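Local coordinates for protein VipE (Legionella pneumophila subsp. pneumophila str. Philadelphia 1, PDB 4QN8) that is an effector of Legionella pneumophila whose molecular activity is not established, represented here by its all-helical N-terminal part, at residues Asn95-Gly100 with Ser125-Thr130; Ser83-Leu88 with Ser101-Ala106; Ala109-Met112 with Thr117-Glu120; Asn36-Ser41 with Lys63-Thr68; Asn13-Ser18 with Ile30-Pro35. All coordinates share one frame; numbering follows the deposited sequence.

Interaction 1: residues Asn95-Gly100 with Ser125-Thr130; sequences NTFMRG and STRVRT
One face of the Phe-97 ring carries the side chain of Arg-127, and the opposite face carries CG of Met-98, a selenomethionine whose CG stands 3.5 Å above the ring plane. Arg-127 uses two parts of its chain on its side. Its CG sits over the ring, 4.1 Å from the Phe-97 centroid, as a CH-pi contact, while the guanidinium lies flat further along as an off-centre cation-pi stack, with the planes 27° apart. Within that stack NH2 of Arg-127 comes to 3.7 Å from CD1 of Phe-97. The bend at chi2 of Arg-127 (78°) folds the chain back so that CG and the guanidinium can share one face. At the ring edge, near its plane, CG2 of Val-128 approaches CE2 of Phe-97 at 4.3 Å. The guanidinium is held in position from outside the pair: NE forms a salt bridge with Glu-131, NH1 bonds to Ser-89 O, and NH2 bonds weakly to Pro-90 O. Ser-125 OG caps the helix weakly by accepting from Val-128 N. The contact thus joins the loop between helices 75-88 and 103-114 to the first turn of helix 126-131, with Ile-86 of helix 75-88 touching Phe-97 and Arg-127, and Ile-138 and Leu-141 of helix 135-154 packed on Val-128.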
# COMPACT_ATOMS: atom_id res chain seq x y z
N ASN A 95 17.33 -5.68 -1.55
CA ASN A 95 16.85 -4.98 -2.74
C ASN A 95 15.42 -5.40 -3.14
O ASN A 95 15.08 -5.45 -4.32
CB ASN A 95 17.85 -5.19 -3.89
CG ASN A 95 17.64 -4.25 -5.04
OD1 ASN A 95 17.89 -3.04 -4.93
ND2 ASN A 95 17.18 -4.78 -6.17
N THR A 96 14.59 -5.68 -2.14
CA THR A 96 13.19 -6.07 -2.38
C THR A 96 12.14 -5.09 -1.82
O THR A 96 10.96 -5.15 -2.19
CB THR A 96 12.92 -7.46 -1.79
OG1 THR A 96 13.22 -7.45 -0.39
CG2 THR A 96 13.77 -8.52 -2.48
N PHE A 97 12.55 -4.20 -0.92
CA PHE A 97 11.61 -3.25 -0.34
C PHE A 97 10.95 -2.43 -1.46
O PHE A 97 11.64 -1.90 -2.33
CB PHE A 97 12.33 -2.35 0.67
CG PHE A 97 11.43 -1.35 1.36
CD1 PHE A 97 10.48 -1.77 2.27
CD2 PHE A 97 11.56 0.01 1.11
CE1 PHE A 97 9.67 -0.85 2.93
CE2 PHE A 97 10.75 0.93 1.76
CZ PHE A 97 9.80 0.49 2.67
N MSE A 98 9.61 -2.40 -1.46
CA MSE A 98 8.76 -1.68 -2.42
C MSE A 98 8.60 -2.28 -3.82
O MSE A 98 7.82 -1.77 -4.62
CB MSE A 98 9.14 -0.20 -2.56
CG MSE A 98 8.99 0.61 -1.31
SE MSE A 98 7.17 1.30 -1.25
CE MSE A 98 7.12 2.06 0.56
N ARG A 99 9.32 -3.35 -4.13
CA ARG A 99 9.21 -3.96 -5.46
C ARG A 99 8.03 -4.94 -5.50
O ARG A 99 7.35 -5.05 -6.51
CB ARG A 99 10.50 -4.70 -5.86
CG ARG A 99 11.79 -4.21 -5.20
CD ARG A 99 12.08 -2.75 -5.48
NE ARG A 99 13.50 -2.48 -5.73
CZ ARG A 99 14.43 -2.28 -4.79
NH1 ARG A 99 14.12 -2.33 -3.50
NH2 ARG A 99 15.68 -2.03 -5.15
N GLY A 100 7.81 -5.65 -4.39
CA GLY A 100 6.71 -6.58 -4.31
C GLY A 100 5.41 -5.83 -4.13
O GLY A 100 5.42 -4.63 -3.82
N SER A 125 12.78 9.40 4.76
CA SER A 125 12.72 8.52 5.92
C SER A 125 13.94 7.60 5.94
O SER A 125 14.51 7.30 4.88
CB SER A 125 11.43 7.70 5.89
OG SER A 125 11.44 6.82 4.76
N THR A 126 14.32 7.15 7.13
CA THR A 126 15.49 6.27 7.28
C THR A 126 15.36 5.03 6.40
O THR A 126 16.31 4.61 5.75
CB THR A 126 15.69 5.85 8.75
OG1 THR A 126 15.90 7.02 9.57
CG2 THR A 126 16.89 4.93 8.89
N ARG A 127 14.17 4.44 6.38
CA ARG A 127 14.00 3.18 5.65
C ARG A 127 14.12 3.41 4.14
O ARG A 127 14.79 2.65 3.44
CB ARG A 127 12.67 2.52 5.99
CG ARG A 127 12.45 1.15 5.34
CD ARG A 127 13.23 0.09 6.08
NE ARG A 127 13.00 -1.26 5.54
CZ ARG A 127 11.97 -2.04 5.89
NH1 ARG A 127 11.07 -1.61 6.76
NH2 ARG A 127 11.85 -3.25 5.36
N VAL A 128 13.48 4.46 3.62
CA VAL A 128 13.53 4.68 2.18
C VAL A 128 14.94 5.09 1.77
O VAL A 128 15.44 4.65 0.74
CB VAL A 128 12.50 5.73 1.71
CG1 VAL A 128 12.74 6.13 0.25
CG2 VAL A 128 11.08 5.20 1.91
N ARG A 129 15.58 5.91 2.59
CA ARG A 129 16.96 6.28 2.31
C ARG A 129 17.89 5.08 2.32
O ARG A 129 18.78 4.98 1.48
CB ARG A 129 17.47 7.35 3.27
CG ARG A 129 16.97 8.74 2.94
N THR A 130 17.69 4.17 3.27
CA THR A 130 18.53 2.97 3.34
C THR A 130 18.38 2.10 2.10
O THR A 130 19.37 1.61 1.53
CB THR A 130 18.20 2.11 4.58
OG1 THR A 130 18.51 2.85 5.77
CG2 THR A 130 19.00 0.81 4.57

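Interaction 2: residues Ser83-Leu88 with Ser101-Ala106; sequences SRMIEL and SSLEKA. With BME (beta-mercaptoethanol), chain D.
Two helices meet here in the interior of an all-helical domain: the last turns of helix 75-88 and the capped start of helix 103-114. The backbones come close where Met-85, a selenomethionine, faces Glu-104, with CA atoms 5.6 Å apart and CB of Met-85 4.0 Å from CB of Glu-104. Met-85 then runs on as an extended chain, chi2 and chi3 both near 180°, which carries its terminal CE to CD2 of Leu-103 at 3.9 Å. The two side chains cross at an oblique angle, the methyl end of one against one branch of the other. In Glu-104 the touching atom is CB; beyond it, CG lies between the backbone N and the carbonyl carbon (chi1 67°) and the chain bends at chi2, which takes the carboxylate to Leu-33. Ser-102 is the N-cap of helix 103-114; its OG accepts from Lys-105 N at 3.1 Å, satisfying an amide of the first turn. Leu-103 also touches Leu-32 of helix 26-32 and Val-66 of helix 58-69, which places the contact at a junction of four helices. Lys-105 points away from helix 75-88, and its NZ bonds to the carbonyl oxygens of Met-98 and Gly-100 in the preceding loop. At the other end of the segment, Ser-101 OG and O1 of a beta-mercaptoethanol molecule, probably from the crystallisation liquor, form a 2.6 Å hydrogen bond.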
# COMPACT_ATOMS: atom_id res chain seq x y z
N SER A 83 3.83 6.39 7.29
CA SER A 83 5.17 6.45 7.87
C SER A 83 5.44 5.25 8.78
O SER A 83 6.54 4.68 8.76
CB SER A 83 5.37 7.73 8.68
OG SER A 83 5.40 8.86 7.82
N ARG A 84 4.44 4.88 9.57
CA ARG A 84 4.56 3.72 10.43
C ARG A 84 4.74 2.46 9.60
O ARG A 84 5.55 1.60 9.94
CB ARG A 84 3.34 3.58 11.33
CG ARG A 84 3.25 4.63 12.39
CD ARG A 84 2.00 4.41 13.19
NE ARG A 84 2.10 3.25 14.07
CZ ARG A 84 1.04 2.62 14.58
NH1 ARG A 84 -0.19 3.04 14.27
NH2 ARG A 84 1.19 1.58 15.39
N MSE A 85 3.99 2.35 8.51
CA MSE A 85 4.08 1.16 7.69
C MSE A 85 5.47 1.03 7.09
O MSE A 85 6.01 -0.08 7.00
CB MSE A 85 3.01 1.18 6.59
CG MSE A 85 1.60 1.03 7.14
SE MSE A 85 0.37 1.11 5.65
CE MSE A 85 -1.31 0.88 6.60
N ILE A 86 6.05 2.15 6.70
CA ILE A 86 7.40 2.13 6.14
C ILE A 86 8.40 1.70 7.23
O ILE A 86 9.29 0.88 6.97
CB ILE A 86 7.77 3.49 5.48
CG1 ILE A 86 7.01 3.62 4.14
CG2 ILE A 86 9.27 3.61 5.25
CD1 ILE A 86 6.75 5.05 3.67
N GLU A 87 8.25 2.22 8.44
CA GLU A 87 9.16 1.85 9.54
C GLU A 87 9.05 0.38 9.93
O GLU A 87 10.05 -0.26 10.28
CB GLU A 87 8.87 2.67 10.80
CG GLU A 87 9.42 4.07 10.84
CD GLU A 87 8.86 4.84 12.02
OE1 GLU A 87 7.65 4.67 12.31
OE2 GLU A 87 9.62 5.59 12.66
N LEU A 88 7.82 -0.16 9.88
CA LEU A 88 7.54 -1.49 10.43
C LEU A 88 7.47 -2.62 9.42
O LEU A 88 7.37 -3.78 9.82
CB LEU A 88 6.22 -1.47 11.20
CG LEU A 88 6.21 -0.55 12.41
CD1 LEU A 88 4.80 -0.50 13.00
CD2 LEU A 88 7.23 -0.99 13.48
N SER A 101 4.29 -6.52 -4.35
CA SER A 101 2.99 -5.89 -4.14
C SER A 101 2.74 -5.86 -2.65
O SER A 101 2.67 -6.91 -2.02
CB SER A 101 1.88 -6.68 -4.83
OG SER A 101 2.16 -6.87 -6.21
N SER A 102 2.61 -4.67 -2.08
CA SER A 102 2.54 -4.53 -0.63
C SER A 102 1.63 -3.40 -0.19
O SER A 102 1.40 -2.43 -0.93
CB SER A 102 3.92 -4.27 -0.06
OG SER A 102 4.33 -2.96 -0.37
N LEU A 103 1.14 -3.50 1.04
CA LEU A 103 0.24 -2.48 1.58
C LEU A 103 0.95 -1.14 1.76
O LEU A 103 0.36 -0.08 1.53
CB LEU A 103 -0.35 -2.94 2.91
CG LEU A 103 -1.43 -2.03 3.47
CD1 LEU A 103 -2.67 -1.93 2.54
CD2 LEU A 103 -1.86 -2.53 4.85
N GLU A 104 2.22 -1.20 2.17
CA GLU A 104 2.98 0.03 2.36
C GLU A 104 3.19 0.76 1.04
O GLU A 104 3.13 1.99 1.01
CB GLU A 104 4.29 -0.21 3.12
CG GLU A 104 5.34 -1.02 2.36
CD GLU A 104 5.28 -2.51 2.68
OE1 GLU A 104 4.20 -3.00 3.13
OE2 GLU A 104 6.31 -3.20 2.48
N LYS A 105 3.43 0.02 -0.04
CA LYS A 105 3.55 0.64 -1.36
C LYS A 105 2.22 1.28 -1.78
O LYS A 105 2.19 2.41 -2.31
CB LYS A 105 4.02 -0.36 -2.43
CG LYS A 105 3.95 0.24 -3.84
CD LYS A 105 4.90 -0.44 -4.82
CE LYS A 105 4.41 -1.82 -5.22
NZ LYS A 105 5.42 -2.49 -6.12
N ALA A 106 1.12 0.59 -1.52
CA ALA A 106 -0.17 1.13 -1.92
C ALA A 106 -0.59 2.36 -1.12
O ALA A 106 -1.15 3.30 -1.67
CB ALA A 106 -1.26 0.08 -1.89
C1 BME D . 4.23 -9.33 -5.89
C2 BME D . 3.88 -9.91 -4.53
O1 BME D . 3.06 -9.23 -6.68
S2 BME D . 5.34 -10.12 -3.49

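Interaction 3: residues Ala109-Met112 with Thr117-Glu120; sequences AFEM and TKAE
Met-112, a selenomethionine near the end of helix 103-114, and Ala-119 on the short helix 116-119 bring their CA atoms to 5.3 Å, a close approach allowed by the small alanine side chain. The Ala-119 methyl is received between two neighbouring side chains. In the conformer modelled here, CG of Met-112 lies 3.6 Å from Ala-119 CB, and CG of Glu-111 lies 3.7 Å from the same methyl. Glu-111 has CG anti to the backbone N (chi1 -164°) and stays extended beyond it, which carries the carboxylate alongside the backbone of the short helix. There OE2 of Glu-111 is 3.4 Å from CG of Lys-118, a van der Waals contact with the aliphatic part of the lysine. The lysine's end leads away, leaving NZ of Lys-118 6.6 Å from OE2 of Glu-111, so this pair is not a salt bridge; NZ instead has long, weak ion pairs with Glu-76 and Glu-121. The buried carboxylate finds its partners elsewhere: OE2 bonds to ND1 of His-79 on helix 75-88, and OE1 bonds to NE2 of His-122. Such bonds probably favour the ionised carboxylate inside the fold. Leu-146 and Ile-150 of helix 135-154 pack on Met-112. The arrangement is that of two consecutive helices, 103-114 and 116-119, joined by a very short connection and packed closely at an alanine, with a histidine-bound glutamate beside it.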
# COMPACT_ATOMS: atom_id res chain seq x y z
N ALA A 109 1.47 5.24 -2.42
CA ALA A 109 0.92 5.65 -3.72
C ALA A 109 -0.38 6.43 -3.58
O ALA A 109 -0.64 7.36 -4.35
CB ALA A 109 0.71 4.44 -4.61
N PHE A 110 -1.22 6.05 -2.63
CA PHE A 110 -2.49 6.72 -2.44
C PHE A 110 -2.24 8.12 -1.91
O PHE A 110 -2.88 9.10 -2.33
CB PHE A 110 -3.35 5.92 -1.47
CG PHE A 110 -4.72 6.49 -1.25
CD1 PHE A 110 -5.76 6.15 -2.11
CD2 PHE A 110 -4.97 7.34 -0.19
CE1 PHE A 110 -7.03 6.66 -1.91
CE2 PHE A 110 -6.24 7.85 0.02
CZ PHE A 110 -7.28 7.51 -0.84
N GLU A 111 -1.32 8.22 -0.96
CA GLU A 111 -0.97 9.54 -0.45
C GLU A 111 -0.34 10.39 -1.53
O GLU A 111 -0.58 11.60 -1.58
CB GLU A 111 -0.07 9.47 0.80
CG GLU A 111 -0.05 10.81 1.55
CD GLU A 111 0.94 10.84 2.71
OE1 GLU A 111 1.41 9.75 3.11
OE2 GLU A 111 1.21 11.95 3.23
N MSE A 112 0.47 9.80 -2.41
CA MSE A 112 1.07 10.59 -3.47
C MSE A 112 0.03 11.01 -4.51
O MSE A 112 0.18 12.06 -5.16
CB MSE A 112 2.21 9.84 -4.14
CG MSE A 112 3.36 9.59 -3.19
SE MSE A 112 4.67 8.41 -3.98
CE MSE A 112 5.51 9.67 -5.20
N THR A 117 2.39 16.78 -1.97
CA THR A 117 3.33 17.62 -1.23
C THR A 117 3.70 17.02 0.13
O THR A 117 4.87 17.03 0.54
CB THR A 117 2.79 19.05 -1.01
OG1 THR A 117 2.56 19.67 -2.28
CG2 THR A 117 3.78 19.88 -0.21
N LYS A 118 2.69 16.51 0.82
CA LYS A 118 2.90 15.87 2.11
C LYS A 118 3.60 14.52 1.97
O LYS A 118 4.44 14.15 2.79
CB LYS A 118 1.55 15.68 2.82
CG LYS A 118 1.68 15.16 4.24
CD LYS A 118 2.59 16.05 5.07
CE LYS A 118 2.48 15.73 6.55
NZ LYS A 118 3.45 16.51 7.37
N ALA A 119 3.25 13.77 0.93
CA ALA A 119 3.80 12.42 0.75
C ALA A 119 5.28 12.45 0.42
O ALA A 119 6.02 11.47 0.66
CB ALA A 119 3.04 11.69 -0.32
N GLU A 120 5.74 13.57 -0.13
CA GLU A 120 7.15 13.70 -0.51
C GLU A 120 8.10 13.48 0.67
O GLU A 120 9.23 13.03 0.48
CB GLU A 120 7.39 15.07 -1.14
CG GLU A 120 8.76 15.23 -1.75
CD GLU A 120 9.01 14.27 -2.90
OE1 GLU A 120 8.05 13.65 -3.43
OE2 GLU A 120 10.19 14.15 -3.29

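Interaction 4: residues Asn36-Ser41 with Lys63-Thr68; sequences NTFTKS and KDFVLT
Phe-38 and Phe-65 form a T-shaped, edge-to-face aromatic pair that ties the long loop after helix 26-32 to helix 58-69 in this all-helical domain. The edge of Phe-38 points at the face of Phe-65, with centroids 5.1 Å apart and planes at 64°. CZ of Phe-38 stands 3.7 Å above the plane of the Phe-65 ring, displaced toward its rim on the CB side. Next to it, CE2 of Phe-38 reaches both CB and CG of Phe-65, each at 3.6 Å, and the rest of the Phe-38 ring extends back toward the loop. The rings bridge two backbones 9.1 Å apart between the CA atoms of Phe-38 and Phe-65. In Phe-65, CG is anti to the backbone N (chi1 179°), which sends the ring out from helix 58-69 to the edge of Phe-38. Helix 6-20 lies next to both rings, with Gln-7 and Leu-11 on Phe-38 and Ile-12 on Phe-65. Further out, the loop is held by polar bonds: Thr-39 N donates to OE1 of Gln-7, Ser-41 pairs with His-56, and OG1 of Thr-37 bonds back to carbonyls of Leu-32 and Asp-34. On the helix side, OD2 of Asp-64 accepts from Leu-5 N and is bonded to Thr-8 OG1. One turn on, Thr-68 OG1 donates to Asp-64 O at 2.7 Å, tilted 27° from the carbonyl plane.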
# COMPACT_ATOMS: atom_id res chain seq x y z
N ASN A 36 1.48 -11.99 3.21
CA ASN A 36 0.40 -12.89 2.79
C ASN A 36 -1.00 -12.46 3.19
O ASN A 36 -1.96 -13.20 2.96
CB ASN A 36 0.66 -14.30 3.29
CG ASN A 36 1.85 -14.92 2.62
OD1 ASN A 36 2.96 -14.91 3.16
ND2 ASN A 36 1.64 -15.45 1.43
N THR A 37 -1.13 -11.28 3.78
CA THR A 37 -2.46 -10.83 4.21
C THR A 37 -3.43 -10.69 3.03
O THR A 37 -4.61 -11.05 3.15
CB THR A 37 -2.42 -9.49 4.98
OG1 THR A 37 -1.60 -9.65 6.14
CG2 THR A 37 -3.82 -9.09 5.41
N PHE A 38 -2.92 -10.17 1.92
CA PHE A 38 -3.69 -10.03 0.68
C PHE A 38 -3.19 -11.05 -0.34
O PHE A 38 -1.98 -11.32 -0.43
CB PHE A 38 -3.54 -8.61 0.11
CG PHE A 38 -4.00 -7.53 1.04
CD1 PHE A 38 -3.13 -6.96 1.97
CD2 PHE A 38 -5.31 -7.11 1.01
CE1 PHE A 38 -3.57 -5.98 2.84
CE2 PHE A 38 -5.77 -6.12 1.90
CZ PHE A 38 -4.89 -5.56 2.81
N THR A 39 -4.12 -11.64 -1.10
CA THR A 39 -3.74 -12.67 -2.06
C THR A 39 -4.37 -12.44 -3.43
O THR A 39 -5.44 -11.83 -3.54
CB THR A 39 -4.15 -14.10 -1.60
OG1 THR A 39 -5.57 -14.21 -1.56
CG2 THR A 39 -3.57 -14.44 -0.23
N LYS A 40 -3.70 -12.93 -4.48
CA LYS A 40 -4.33 -12.98 -5.78
C LYS A 40 -5.41 -14.06 -5.71
O LYS A 40 -5.39 -14.90 -4.81
CB LYS A 40 -3.31 -13.33 -6.88
CG LYS A 40 -2.76 -14.75 -6.79
CD LYS A 40 -1.89 -15.08 -8.01
CE LYS A 40 -1.89 -16.57 -8.34
NZ LYS A 40 -3.21 -17.05 -8.84
N SER A 41 -6.37 -14.02 -6.63
CA SER A 41 -7.34 -15.10 -6.74
C SER A 41 -6.62 -16.37 -7.16
O SER A 41 -5.53 -16.31 -7.73
CB SER A 41 -8.43 -14.74 -7.76
OG SER A 41 -7.87 -14.41 -9.02
N LYS A 63 -4.94 -2.74 -3.82
CA LYS A 63 -5.48 -1.49 -4.34
C LYS A 63 -6.92 -1.33 -3.89
O LYS A 63 -7.34 -0.25 -3.46
CB LYS A 63 -5.44 -1.48 -5.88
CG LYS A 63 -4.10 -1.14 -6.52
CD LYS A 63 -4.28 -1.21 -8.03
CE LYS A 63 -3.03 -0.92 -8.82
NZ LYS A 63 -3.33 -1.20 -10.26
N ASP A 64 -7.69 -2.41 -4.00
CA ASP A 64 -9.11 -2.35 -3.67
C ASP A 64 -9.29 -1.99 -2.20
O ASP A 64 -10.15 -1.18 -1.85
CB ASP A 64 -9.78 -3.69 -4.02
CG ASP A 64 -11.30 -3.62 -3.94
OD1 ASP A 64 -11.92 -2.92 -4.78
OD2 ASP A 64 -11.88 -4.28 -3.06
N PHE A 65 -8.45 -2.57 -1.34
CA PHE A 65 -8.50 -2.30 0.10
C PHE A 65 -8.19 -0.84 0.40
O PHE A 65 -8.91 -0.18 1.14
CB PHE A 65 -7.51 -3.20 0.84
CG PHE A 65 -7.48 -2.98 2.33
CD1 PHE A 65 -8.36 -3.65 3.16
CD2 PHE A 65 -6.52 -2.14 2.89
CE1 PHE A 65 -8.30 -3.47 4.55
CE2 PHE A 65 -6.47 -1.95 4.26
CZ PHE A 65 -7.36 -2.62 5.09
N VAL A 66 -7.11 -0.32 -0.18
CA VAL A 66 -6.74 1.07 0.04
C VAL A 66 -7.80 2.00 -0.55
O VAL A 66 -8.16 3.01 0.06
CB VAL A 66 -5.35 1.36 -0.53
CG1 VAL A 66 -5.02 2.85 -0.42
CG2 VAL A 66 -4.31 0.51 0.22
N LEU A 67 -8.33 1.64 -1.72
CA LEU A 67 -9.37 2.45 -2.37
C LEU A 67 -10.60 2.60 -1.48
O LEU A 67 -11.37 3.57 -1.60
CB LEU A 67 -9.78 1.79 -3.69
CG LEU A 67 -10.65 2.56 -4.68
CD1 LEU A 67 -9.89 3.80 -5.15
CD2 LEU A 67 -10.99 1.68 -5.86
N THR A 68 -10.77 1.64 -0.59
CA THR A 68 -11.93 1.56 0.29
C THR A 68 -11.70 2.26 1.63
O THR A 68 -12.56 3.02 2.11
CB THR A 68 -12.34 0.07 0.52
OG1 THR A 68 -12.57 -0.56 -0.74
CG2 THR A 68 -13.60 -0.03 1.36

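Interaction 5: residues Asn13-Ser18 with Ile30-Pro35; sequences NTYGAS and IILLDP
Tyr-15 and Leu-32 join two consecutive helices of the all-helical domain, 6-20 and 26-32, through a CH-pi contact. Leu-32 directs its CD1 methyl onto the face of the Tyr-15 ring, 3.8 Å from the centroid and 16° off the ring normal. The methyl is displaced somewhat to one side, with CD2 of Tyr-15 its closest atom at 3.6 Å. The tyrosine and leucine side chains run antiparallel and overlap side by side, and CG of Leu-32 being anti to its own backbone N (chi1 -179°) sends the branch out from its helix to the ring. The opposite face of Tyr-15 is taken by its sequence neighbour: CG2 of Thr-14 sits 3.7 Å above the plane, over the ring centre, so the ring is held between two methyl groups. Van der Waals contact extends to the phenol end, where OH of Tyr-15 lies 3.8 Å from CG2 of Ile-31 near the surface. Leu-32 also touches Leu-103 of helix 103-114, linking this contact to the core. Polar bonds lie in the backbones and turns. Helix 6-20 is kinked where the amides of Ala-17 and Ser-18 lack bonds to the preceding turn, and Ser-18 N instead makes a weak bond to Tyr-15 O. At the end of helix 26-32 the chain turns tightly, with Asp-34 N donating to Ile-31 O at 3.1 Å.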
# COMPACT_ATOMS: atom_id res chain seq x y z
N ASN A 13 -13.54 -5.05 7.71
CA ASN A 13 -14.34 -5.41 8.87
C ASN A 13 -13.44 -5.65 10.08
O ASN A 13 -13.77 -5.25 11.20
CB ASN A 13 -15.17 -6.67 8.58
CG ASN A 13 -15.90 -7.16 9.80
OD1 ASN A 13 -16.81 -6.48 10.31
ND2 ASN A 13 -15.53 -8.34 10.29
N THR A 14 -12.31 -6.30 9.86
CA THR A 14 -11.40 -6.62 10.95
C THR A 14 -10.56 -5.39 11.34
O THR A 14 -10.50 -5.02 12.52
CB THR A 14 -10.50 -7.81 10.57
OG1 THR A 14 -11.31 -8.98 10.46
CG2 THR A 14 -9.41 -8.04 11.62
N TYR A 15 -9.97 -4.73 10.35
CA TYR A 15 -8.95 -3.72 10.62
C TYR A 15 -9.38 -2.26 10.46
O TYR A 15 -8.65 -1.36 10.88
CB TYR A 15 -7.75 -3.99 9.71
CG TYR A 15 -7.01 -5.27 10.00
CD1 TYR A 15 -6.18 -5.37 11.10
CD2 TYR A 15 -7.12 -6.37 9.14
CE1 TYR A 15 -5.47 -6.54 11.36
CE2 TYR A 15 -6.41 -7.54 9.40
CZ TYR A 15 -5.60 -7.62 10.51
OH TYR A 15 -4.89 -8.77 10.78
N GLY A 16 -10.55 -2.02 9.87
CA GLY A 16 -10.91 -0.67 9.46
C GLY A 16 -11.00 0.35 10.58
O GLY A 16 -10.53 1.48 10.45
N ALA A 17 -11.61 -0.05 11.69
CA ALA A 17 -11.84 0.89 12.79
C ALA A 17 -10.52 1.38 13.39
O ALA A 17 -10.40 2.54 13.77
CB ALA A 17 -12.72 0.27 13.85
N SER A 18 -9.55 0.48 13.51
CA SER A 18 -8.30 0.82 14.19
C SER A 18 -7.31 1.49 13.25
O SER A 18 -6.32 2.08 13.70
CB SER A 18 -7.67 -0.39 14.89
OG SER A 18 -7.25 -1.36 13.96
N ILE A 30 1.97 -4.67 12.24
CA ILE A 30 2.97 -5.60 11.71
C ILE A 30 2.25 -6.81 11.10
O ILE A 30 2.62 -7.28 10.02
CB ILE A 30 3.94 -5.99 12.83
CG1 ILE A 30 4.98 -4.88 12.99
CG2 ILE A 30 4.62 -7.32 12.53
CD1 ILE A 30 5.76 -4.96 14.31
N ILE A 31 1.22 -7.30 11.78
CA ILE A 31 0.46 -8.44 11.27
C ILE A 31 -0.27 -8.08 9.98
O ILE A 31 -0.30 -8.85 9.02
CB ILE A 31 -0.50 -9.00 12.35
CG1 ILE A 31 0.30 -9.67 13.48
CG2 ILE A 31 -1.46 -10.01 11.75
CD1 ILE A 31 -0.52 -10.06 14.70
N LEU A 32 -0.86 -6.89 9.94
CA LEU A 32 -1.53 -6.40 8.75
C LEU A 32 -0.55 -6.33 7.57
O LEU A 32 -0.92 -6.60 6.42
CB LEU A 32 -2.15 -5.03 9.02
CG LEU A 32 -2.91 -4.37 7.87
CD1 LEU A 32 -4.11 -5.24 7.46
CD2 LEU A 32 -3.38 -2.95 8.26
N LEU A 33 0.70 -5.99 7.87
CA LEU A 33 1.74 -5.84 6.85
C LEU A 33 2.38 -7.18 6.43
O LEU A 33 3.26 -7.20 5.58
CB LEU A 33 2.81 -4.86 7.36
CG LEU A 33 2.34 -3.41 7.47
CD1 LEU A 33 3.27 -2.55 8.35
CD2 LEU A 33 2.20 -2.80 6.08
N ASP A 34 1.94 -8.29 7.02
CA ASP A 34 2.41 -9.62 6.60
C ASP A 34 2.18 -9.75 5.09
O ASP A 34 1.10 -9.45 4.60
CB ASP A 34 1.67 -10.73 7.38
CG ASP A 34 2.15 -12.15 7.02
OD1 ASP A 34 2.21 -12.49 5.82
OD2 ASP A 34 2.43 -12.94 7.94
N PRO A 35 3.22 -10.15 4.36
CA PRO A 35 3.12 -10.20 2.89
C PRO A 35 1.96 -11.06 2.39
O PRO A 35 1.50 -10.87 1.27
CB PRO A 35 4.46 -10.82 2.48
CG PRO A 35 5.41 -10.42 3.57
CD PRO A 35 4.60 -10.39 4.84

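How the interactions relate
Interactions 1, 2 and 4 are buried, whereas 3 and 5 are partly exposed. Interaction 2 lies nearest the middle of the chain, its centre about 6 Å from the chain centre, and touches three others: Lys-105 bonds into the loop of interaction 1, Leu-103 meets side chains of both 4 and 5, and Met-85 meets Leu-33 of 5. Interactions 2 and 3 share helix 103-114 at different points along it. Chemistry varies with place: 2 is aliphatic, 4 is aromatic, 5 sets a methyl on a phenol ring, 1 adds a guanidinium to an aromatic face, and 3 sets an alanine methyl beside a buried carboxylate. Interactions 3 and 4 lie on opposite sides of the chain centre, yet Phe-110 packs on Val-66.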